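PDB 6XI3: large adhesion protein (Lap) involved in biofilm formation from Marinobacter hydrocarbonoclasticus, which probably acts as a calcium-stabilised extender of tandem Ig-like domains, holding the binding regions of a giant adhesin away from the bacterial surface during biofilm formation. Local coordinates for residues A[220-229]-A[239-247]; A[138-146]-A[178-188]. All coordinates share one frame; numbering follows the deposited sequence.

How the contacts relate
Read from the N terminus, the chain shows how an extended adhesin can be built from local closures repeated in series. Contact 2 comes first: residues 138-146 pair with 178-188 after a loop of 31 residues that contributes strands 155-161 and 167-173 to the facing sheet, so the closure brings the chain back to the three-stranded sheet after its excursion through the facing one. The chain then runs through strands 193-202 and 208-217 to the next domain. There contact 1 closes a short hairpin, 220-229 with 239-247, with nine residues between. The two loops neither nest nor cross, and their centres lie 34 Å apart. A calcium ion at the start of contact 1 joins the consecutive domains.

Contact 1. Residues A[220-229]-A[239-247]; sequences TAGDLTVSVD and NLSGTTTDV. With CA (calcium ion), chain D; EDT ({[-(bis-carboxymethyl-amino)-ethyl]-carboxymethyl-amino}-acetic acid), chain I.
Leu224 and Thr244 meet on the densely packed face of this strand pair, where CD1 of Leu224 lies 3.9 Å from CG2 of Thr244. Further along the same face, Val228 CG2 approaches Leu240 CD2 at 4.2 Å. A side chain at position 242 would run into Thr225 O; Gly242 has none, and its CA comes 3.2 Å from Thr225 O in a CA-H...O contact. The hydroxyl of Thr244 is satisfied elsewhere, by Gly275 O.

The arrangement is a beta hairpin in the smaller sheet of an Ig-like sandwich, strand 223-232 at the edge and strand 237-245 in the middle. The face carrying Leu224, Val226 and Val228 looks into the core, against strands 290-299 and 305-314.

The other face is polar and more open. Thr225 OG1 and Thr243 OG1 are 2.6 Å apart in a hydrogen bond; each hydroxyl stands between its own backbone N and carbonyl carbon (chi1 72° and 67°), which turns the two oxygens to each other. At the far end Ser241 OG donates to the syn lone pair of Asp229 OD2 (2.7 Å), and a water joins that oxygen, more weakly, to Leu240 O. A bound EDTA lies alongside, hydrogen-bonded to Ser307 N; its carboxylate oxygen O19 comes near the Asp223 carboxylate, a proximity rather than an assigned bond, and is bordered by Thr225 CG2.

At the open end of the hairpin, Thr220 O (2.2 Å), just before the first strand, and Asp246 OD2 (2.3 Å), just after the second, bind the calcium ion together with a water, Asp192, Asp218 and Asn302. The second oxygen of Asp246, OD1, forms a salt bridge with Arg301, which fixes the carboxylate from both of its oxygens.

Contact 2. Residues A[138-146]-A[178-188]; sequences AQTVNLSGT and GSYSLTGVDIS
Asn142 faces two residues, Thr183 and Gly184, across an antiparallel strand pair: a beta bulge shifts the register by one between Val141-Val185 and Leu143-Leu182. Strand 140-148 is the middle strand of the three-stranded sheet of an Ig-like sandwich, and strand 180-186 lies at its edge. The asparagine can be followed outward. Its CB sits 3.9 Å from Leu182 O. With CG anti to the carbonyl carbon (chi1 -61°), the amide swings toward the bulge, and CG comes within 4.1 Å of Thr183 CG2. At the tip, OD1 accepts the Gly184 N-H at 2.8 Å in an almost straight bond (176°), the donor tilted somewhat from the amide plane. A side chain thereby takes up the amide that the bulge has moved off the regular backbone ladder.

On the core face Val141 and Val185 run alongside each other into the core, with Val141 CG1 3.8 Å from Val185 CB; Ile187 CG2 lies 3.9 Å from Val141 CG1, and Met160 of the facing sheet touches both valines. At the end of the strand, Asp186 OD1 accepts Ser188 N in an Asx turn and also the Ser188 hydroxyl (2.6 Å), so two bonds hold the carboxylate there. At the other end Tyr180 lays one ring face over Gly145, a CH-pi contact with Gly145 CA 3.9 Å from the ring centroid, while Tyr180 OH reaches past the glycine to hydrogen-bond with Thr128 O.

Contact 1. Residues A[220-229]-A[239-247]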
loop_
_atom_site.group_PDB
_atom_site.type_symbol
_atom_site.label_atom_id
_atom_site.label_comp_id
_atom_site.label_asym_id
_atom_site.label_seq_id
_atom_site.Cartn_x
_atom_site.Cartn_y
_atom_site.Cartn_z
ATOM N N THR A 220 -5.780 1.614 8.141
ATOM C CA THR A 220 -6.695 2.440 7.295
ATOM C C THR A 220 -7.446 1.504 6.344
ATOM O O THR A 220 -6.805 0.693 5.629
ATOM C CB THR A 220 -5.935 3.591 6.620
ATOM O OG1 THR A 220 -5.129 4.259 7.599
ATOM C CG2 THR A 220 -6.841 4.626 5.981
ATOM N N ALA A 221 -8.767 1.586 6.396
ATOM C CA ALA A 221 -9.701 0.925 5.480
ATOM C C ALA A 221 -9.544 1.567 4.089
ATOM O O ALA A 221 -9.712 2.761 3.989
ATOM C CB ALA A 221 -11.118 1.092 6.010
ATOM N N GLY A 222 -9.254 0.766 3.074
ATOM C CA GLY A 222 -9.130 1.194 1.675
ATOM C C GLY A 222 -10.496 1.581 1.150
ATOM O O GLY A 222 -11.458 0.974 1.573
ATOM N N ASP A 223 -10.578 2.613 0.330
ATOM C CA ASP A 223 -11.866 3.042 -0.258
ATOM C C ASP A 223 -11.579 3.759 -1.576
ATOM O O ASP A 223 -10.464 4.250 -1.778
ATOM C CB ASP A 223 -12.618 3.916 0.745
ATOM C CG ASP A 223 -14.062 4.190 0.386
ATOM O OD1 ASP A 223 -14.777 3.234 -0.004
ATOM O OD2 ASP A 223 -14.435 5.371 0.440
ATOM N N LEU A 224 -12.585 3.848 -2.432
ATOM C CA LEU A 224 -12.495 4.583 -3.707
ATOM C C LEU A 224 -13.893 5.143 -3.983
ATOM O O LEU A 224 -14.873 4.430 -3.747
ATOM C CB LEU A 224 -11.986 3.663 -4.829
ATOM C CG LEU A 224 -11.861 4.339 -6.205
ATOM C CD1 LEU A 224 -10.711 3.785 -7.028
ATOM C CD2 LEU A 224 -13.147 4.210 -7.001
ATOM N N THR A 225 -13.957 6.411 -4.381
ATOM C CA THR A 225 -15.181 7.010 -4.955
ATOM C C THR A 225 -14.906 7.403 -6.407
ATOM O O THR A 225 -13.758 7.694 -6.721
ATOM C CB THR A 225 -15.667 8.195 -4.121
ATOM O OG1 THR A 225 -14.750 9.268 -4.332
ATOM C CG2 THR A 225 -15.825 7.869 -2.643
ATOM N N VAL A 226 -15.950 7.412 -7.239
ATOM C CA VAL A 226 -15.857 7.920 -8.630
ATOM C C VAL A 226 -17.032 8.865 -8.844
ATOM O O VAL A 226 -18.081 8.662 -8.238
ATOM C CB VAL A 226 -15.783 6.799 -9.680
ATOM C CG1 VAL A 226 -17.054 5.961 -9.761
ATOM C CG2 VAL A 226 -15.436 7.370 -11.052
ATOM N N SER A 227 -16.838 9.893 -9.657
ATOM C CA SER A 227 -17.953 10.788 -10.011
ATOM C C SER A 227 -17.833 11.167 -11.483
ATOM O O SER A 227 -16.694 11.206 -12.035
ATOM C CB SER A 227 -18.050 11.954 -9.049
ATOM O OG SER A 227 -17.279 13.041 -9.472
ATOM N N VAL A 228 -18.986 11.327 -12.113
ATOM C CA VAL A 228 -19.083 11.810 -13.504
ATOM C C VAL A 228 -19.218 13.312 -13.372
ATOM O O VAL A 228 -20.276 13.729 -12.964
ATOM C CB VAL A 228 -20.264 11.136 -14.221
ATOM C CG1 VAL A 228 -20.311 11.509 -15.685
ATOM C CG2 VAL A 228 -20.167 9.638 -14.042
ATOM N N ASP A 229 -18.132 14.048 -13.585
ATOM C CA ASP A 229 -18.138 15.529 -13.553
ATOM C C ASP A 229 -18.994 16.072 -14.706
ATOM O O ASP A 229 -19.808 16.949 -14.451
ATOM C CB ASP A 229 -16.721 16.084 -13.574
ATOM C CG ASP A 229 -15.951 15.579 -12.348
ATOM O OD1 ASP A 229 -16.598 15.309 -11.326
ATOM O OD2 ASP A 229 -14.747 15.429 -12.433
ATOM N N ASN A 239 -15.754 13.668 -18.499
ATOM C CA ASN A 239 -14.783 14.033 -17.437
ATOM C C ASN A 239 -15.150 13.296 -16.151
ATOM O O ASN A 239 -16.272 13.452 -15.675
ATOM C CB ASN A 239 -14.749 15.533 -17.212
ATOM C CG ASN A 239 -14.320 16.309 -18.449
ATOM O OD1 ASN A 239 -13.940 15.741 -19.488
ATOM N ND2 ASN A 239 -14.381 17.625 -18.329
ATOM N N LEU A 240 -14.204 12.529 -15.636
ATOM C CA LEU A 240 -14.380 11.628 -14.470
ATOM C C LEU A 240 -13.371 12.042 -13.404
ATOM O O LEU A 240 -12.270 12.532 -13.766
ATOM C CB LEU A 240 -14.121 10.192 -14.923
ATOM C CG LEU A 240 -14.876 9.732 -16.163
ATOM C CD1 LEU A 240 -14.469 8.310 -16.543
ATOM C CD2 LEU A 240 -16.385 9.828 -15.950
ATOM N N SER A 241 -13.715 11.867 -12.137
ATOM C CA SER A 241 -12.758 12.107 -11.029
ATOM C C SER A 241 -13.146 11.215 -9.861
ATOM O O SER A 241 -14.216 10.591 -9.897
ATOM C CB SER A 241 -12.738 13.568 -10.601
ATOM O OG SER A 241 -14.029 14.011 -10.209
ATOM N N GLY A 242 -12.340 11.267 -8.813
ATOM C CA GLY A 242 -12.728 10.648 -7.554
ATOM C C GLY A 242 -11.642 10.807 -6.524
ATOM O O GLY A 242 -10.665 11.581 -6.761
ATOM N N THR A 243 -11.854 10.087 -5.440
ATOM C CA THR A 243 -11.038 10.126 -4.207
ATOM C C THR A 243 -10.664 8.689 -3.883
ATOM O O THR A 243 -11.361 7.758 -4.342
ATOM C CB THR A 243 -11.785 10.755 -3.017
ATOM O OG1 THR A 243 -12.851 9.872 -2.662
ATOM C CG2 THR A 243 -12.350 12.124 -3.311
ATOM N N THR A 244 -9.615 8.518 -3.086
ATOM C CA THR A 244 -9.256 7.206 -2.543
ATOM C C THR A 244 -8.803 7.378 -1.098
ATOM O O THR A 244 -8.344 8.455 -0.752
ATOM C CB THR A 244 -8.184 6.509 -3.393
ATOM O OG1 THR A 244 -6.988 7.291 -3.388
ATOM C CG2 THR A 244 -8.661 6.243 -4.801
ATOM N N THR A 245 -8.893 6.306 -0.336
ATOM C CA THR A 245 -8.232 6.160 0.985
ATOM C C THR A 245 -7.349 4.913 0.937
ATOM O O THR A 245 -7.790 3.842 0.411
ATOM C CB THR A 245 -9.305 6.144 2.091
ATOM O OG1 THR A 245 -10.209 7.218 1.828
ATOM C CG2 THR A 245 -8.740 6.308 3.488
ATOM N N ASP A 246 -6.149 5.013 1.497
ATOM C CA ASP A 246 -5.189 3.891 1.599
ATOM C C ASP A 246 -4.803 3.382 0.204
ATOM O O ASP A 246 -4.479 2.176 0.068
ATOM C CB ASP A 246 -5.703 2.738 2.468
ATOM C CG ASP A 246 -4.533 1.910 2.990
ATOM O OD1 ASP A 246 -3.445 2.501 3.133
ATOM O OD2 ASP A 246 -4.683 0.668 3.148
ATOM N N VAL A 247 -4.793 4.259 -0.802
ATOM C CA VAL A 247 -4.262 3.889 -2.139
ATOM C C VAL A 247 -2.974 4.675 -2.385
ATOM O O VAL A 247 -3.000 5.937 -2.294
ATOM C CB VAL A 247 -5.319 4.104 -3.232
ATOM C CG1 VAL A 247 -4.760 3.896 -4.625
ATOM C CG2 VAL A 247 -6.502 3.186 -2.992
HETATM CA CA CA D . -5.306 -0.696 4.850
HETATM O O20 EDT I . -18.597 4.946 -2.407
HETATM C C5 EDT I . -17.888 4.526 -1.467
HETATM O O19 EDT I . -17.399 5.333 -0.581
HETATM C C4 EDT I . -17.714 3.012 -1.356
HETATM N N3 EDT I . -18.780 2.182 -2.007
HETATM C C2 EDT I . -20.188 2.568 -1.662
HETATM C C1 EDT I . -20.478 2.671 -0.170
HETATM O O18 EDT I . -20.956 3.758 0.295
HETATM O O17 EDT I . -20.281 1.665 0.550
HETATM C C6 EDT I . -18.628 0.761 -1.645
HETATM C C7 EDT I . -17.581 0.168 -2.515
HETATM N N8 EDT I . -17.900 -1.245 -2.764
HETATM C C9 EDT I . -17.698 -1.569 -4.189
HETATM C C10 EDT I . -18.280 -2.898 -4.620
HETATM O O16 EDT I . -18.806 -2.949 -5.750
HETATM O O15 EDT I . -18.185 -3.901 -3.874
HETATM C C11 EDT I . -17.078 -2.117 -1.896
HETATM C C12 EDT I . -15.699 -2.428 -2.460
HETATM O O13 EDT I . -14.989 -1.499 -2.894
HETATM O O14 EDT I . -15.266 -3.607 -2.461
HETATM O O HOH W 1 -7.040 -1.687 3.575
HETATM O O HOH W 2 -12.889 15.366 -14.243
#

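Contact 2. Residues A[138-146]-A[178-188]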
loop_
_atom_site.group_PDB
_atom_site.type_symbol
_atom_site.label_atom_id
_atom_site.label_comp_id
_atom_site.label_asym_id
_atom_site.label_seq_id
_atom_site.Cartn_x
_atom_site.Cartn_y
_atom_site.Cartn_z
ATOM N N ALA A 138 -4.836 1.187 17.587
ATOM C CA ALA A 138 -4.139 2.330 18.228
ATOM C C ALA A 138 -3.009 2.885 17.335
ATOM O O ALA A 138 -2.523 3.977 17.639
ATOM C CB ALA A 138 -3.606 1.915 19.586
ATOM N N GLN A 139 -2.600 2.166 16.279
ATOM C CA GLN A 139 -1.450 2.522 15.388
ATOM C C GLN A 139 -0.189 2.564 16.250
ATOM O O GLN A 139 0.495 3.602 16.294
ATOM C CB GLN A 139 -1.711 3.831 14.631
ATOM C CG GLN A 139 -3.049 3.806 13.899
ATOM C CD GLN A 139 -3.255 4.871 12.840
ATOM O OE1 GLN A 139 -2.347 5.295 12.144
ATOM N NE2 GLN A 139 -4.504 5.211 12.628
ATOM N N THR A 140 0.055 1.479 16.967
ATOM C CA THR A 140 1.247 1.326 17.839
ATOM C C THR A 140 1.871 -0.046 17.624
ATOM O O THR A 140 1.227 -0.925 17.049
ATOM C CB THR A 140 0.907 1.519 19.320
ATOM O OG1 THR A 140 -0.012 0.490 19.692
ATOM C CG2 THR A 140 0.309 2.872 19.637
ATOM N N VAL A 141 3.127 -0.193 18.023
ATOM C CA VAL A 141 3.826 -1.490 17.941
ATOM C C VAL A 141 4.501 -1.736 19.293
ATOM O O VAL A 141 5.005 -0.755 19.907
ATOM C CB VAL A 141 4.801 -1.527 16.753
ATOM C CG1 VAL A 141 5.779 -0.376 16.786
ATOM C CG2 VAL A 141 5.550 -2.846 16.713
ATOM N N ASN A 142 4.380 -2.970 19.776
ATOM C CA ASN A 142 5.182 -3.515 20.900
ATOM C C ASN A 142 6.303 -4.361 20.298
ATOM O O ASN A 142 5.995 -5.229 19.434
ATOM C CB ASN A 142 4.315 -4.332 21.864
ATOM C CG ASN A 142 3.206 -3.522 22.499
ATOM O OD1 ASN A 142 3.171 -2.289 22.384
ATOM N ND2 ASN A 142 2.289 -4.203 23.173
ATOM N N LEU A 143 7.537 -4.092 20.715
ATOM C CA LEU A 143 8.784 -4.739 20.232
ATOM C C LEU A 143 9.479 -5.292 21.464
ATOM O O LEU A 143 9.421 -4.643 22.519
ATOM C CB LEU A 143 9.748 -3.714 19.615
ATOM C CG LEU A 143 9.267 -2.942 18.396
ATOM C CD1 LEU A 143 10.258 -1.865 18.016
ATOM C CD2 LEU A 143 9.025 -3.864 17.212
ATOM N N SER A 144 10.243 -6.350 21.304
ATOM C CA SER A 144 11.131 -6.822 22.380
ATOM C C SER A 144 12.310 -7.491 21.696
ATOM O O SER A 144 12.231 -7.688 20.488
ATOM C CB SER A 144 10.413 -7.722 23.344
ATOM O OG SER A 144 10.227 -9.003 22.777
ATOM N N GLY A 145 13.368 -7.768 22.445
ATOM C CA GLY A 145 14.509 -8.496 21.897
ATOM C C GLY A 145 15.475 -8.912 22.976
ATOM O O GLY A 145 15.220 -8.663 24.162
ATOM N N THR A 146 16.565 -9.501 22.524
ATOM C CA THR A 146 17.609 -10.125 23.357
ATOM C C THR A 146 18.910 -9.609 22.787
ATOM O O THR A 146 18.925 -9.263 21.597
ATOM C CB THR A 146 17.579 -11.665 23.318
ATOM O OG1 THR A 146 17.865 -12.069 21.975
ATOM C CG2 THR A 146 16.260 -12.245 23.761
ATOM N N GLY A 178 20.360 -8.466 29.343
ATOM C CA GLY A 178 20.624 -8.195 27.919
ATOM C C GLY A 178 19.351 -8.029 27.093
ATOM O O GLY A 178 19.483 -7.874 25.864
ATOM N N SER A 179 18.165 -8.084 27.715
ATOM C CA SER A 179 16.860 -7.909 27.031
ATOM C C SER A 179 16.517 -6.418 26.901
ATOM O O SER A 179 17.091 -5.576 27.613
ATOM C CB SER A 179 15.752 -8.681 27.701
ATOM O OG SER A 179 15.392 -8.091 28.929
ATOM N N TYR A 180 15.664 -6.092 25.938
ATOM C CA TYR A 180 15.164 -4.717 25.707
ATOM C C TYR A 180 13.749 -4.866 25.155
ATOM O O TYR A 180 13.401 -5.975 24.646
ATOM C CB TYR A 180 16.087 -3.936 24.771
ATOM C CG TYR A 180 16.084 -4.468 23.358
ATOM C CD1 TYR A 180 15.160 -4.018 22.419
ATOM C CD2 TYR A 180 17.005 -5.433 22.964
ATOM C CE1 TYR A 180 15.150 -4.519 21.126
ATOM C CE2 TYR A 180 17.009 -5.936 21.670
ATOM C CZ TYR A 180 16.059 -5.502 20.764
ATOM O OH TYR A 180 16.100 -5.982 19.491
ATOM N N SER A 181 12.939 -3.841 25.362
ATOM C CA SER A 181 11.520 -3.834 24.931
ATOM C C SER A 181 11.028 -2.393 24.808
ATOM O O SER A 181 11.607 -1.510 25.466
ATOM C CB SER A 181 10.665 -4.611 25.876
ATOM O OG SER A 181 10.494 -3.876 27.064
ATOM N N LEU A 182 10.047 -2.189 23.926
ATOM C CA LEU A 182 9.270 -0.940 23.838
ATOM C C LEU A 182 7.796 -1.307 23.717
ATOM O O LEU A 182 7.460 -2.328 23.040
ATOM C CB LEU A 182 9.704 -0.148 22.610
ATOM C CG LEU A 182 11.106 0.443 22.653
ATOM C CD1 LEU A 182 11.416 1.085 21.315
ATOM C CD2 LEU A 182 11.243 1.469 23.781
ATOM N N THR A 183 6.972 -0.481 24.323
ATOM C CA THR A 183 5.504 -0.647 24.387
ATOM C C THR A 183 4.883 0.589 23.774
ATOM O O THR A 183 5.387 1.684 24.049
ATOM C CB THR A 183 5.048 -0.892 25.828
ATOM O OG1 THR A 183 5.897 -1.968 26.211
ATOM C CG2 THR A 183 3.600 -1.300 25.946
ATOM N N GLY A 184 3.865 0.384 22.949
ATOM C CA GLY A 184 3.055 1.465 22.365
ATOM C C GLY A 184 3.876 2.467 21.571
ATOM O O GLY A 184 3.568 3.640 21.679
ATOM N N VAL A 185 4.870 2.057 20.785
ATOM C CA VAL A 185 5.593 3.009 19.888
ATOM C C VAL A 185 4.593 3.502 18.828
ATOM O O VAL A 185 3.973 2.637 18.164
ATOM C CB VAL A 185 6.825 2.389 19.210
ATOM C CG1 VAL A 185 7.493 3.395 18.296
ATOM C CG2 VAL A 185 7.826 1.830 20.205
ATOM N N ASP A 186 4.480 4.823 18.651
ATOM C CA ASP A 186 3.527 5.495 17.719
ATOM C C ASP A 186 3.990 5.284 16.272
ATOM O O ASP A 186 5.084 5.781 15.899
ATOM C CB ASP A 186 3.397 6.991 18.042
ATOM C CG ASP A 186 2.397 7.759 17.173
ATOM O OD1 ASP A 186 1.682 7.124 16.343
ATOM O OD2 ASP A 186 2.346 8.995 17.327
ATOM N N ILE A 187 3.194 4.587 15.457
ATOM C CA ILE A 187 3.509 4.408 14.008
ATOM C C ILE A 187 2.382 4.994 13.144
ATOM O O ILE A 187 2.265 4.584 11.954
ATOM C CB ILE A 187 3.779 2.935 13.679
ATOM C CG1 ILE A 187 2.623 2.026 14.105
ATOM C CG2 ILE A 187 5.094 2.507 14.289
ATOM C CD1 ILE A 187 2.672 0.663 13.472
ATOM N N SER A 188 1.590 5.904 13.710
ATOM C CA SER A 188 0.542 6.674 12.987
ATOM C C SER A 188 1.164 7.430 11.797
ATOM O O SER A 188 0.457 7.610 10.824
ATOM C CB SER A 188 -0.247 7.574 13.911
ATOM O OG SER A 188 0.568 8.586 14.470
HETATM O O HOH W 3 -0.631 6.103 17.484
#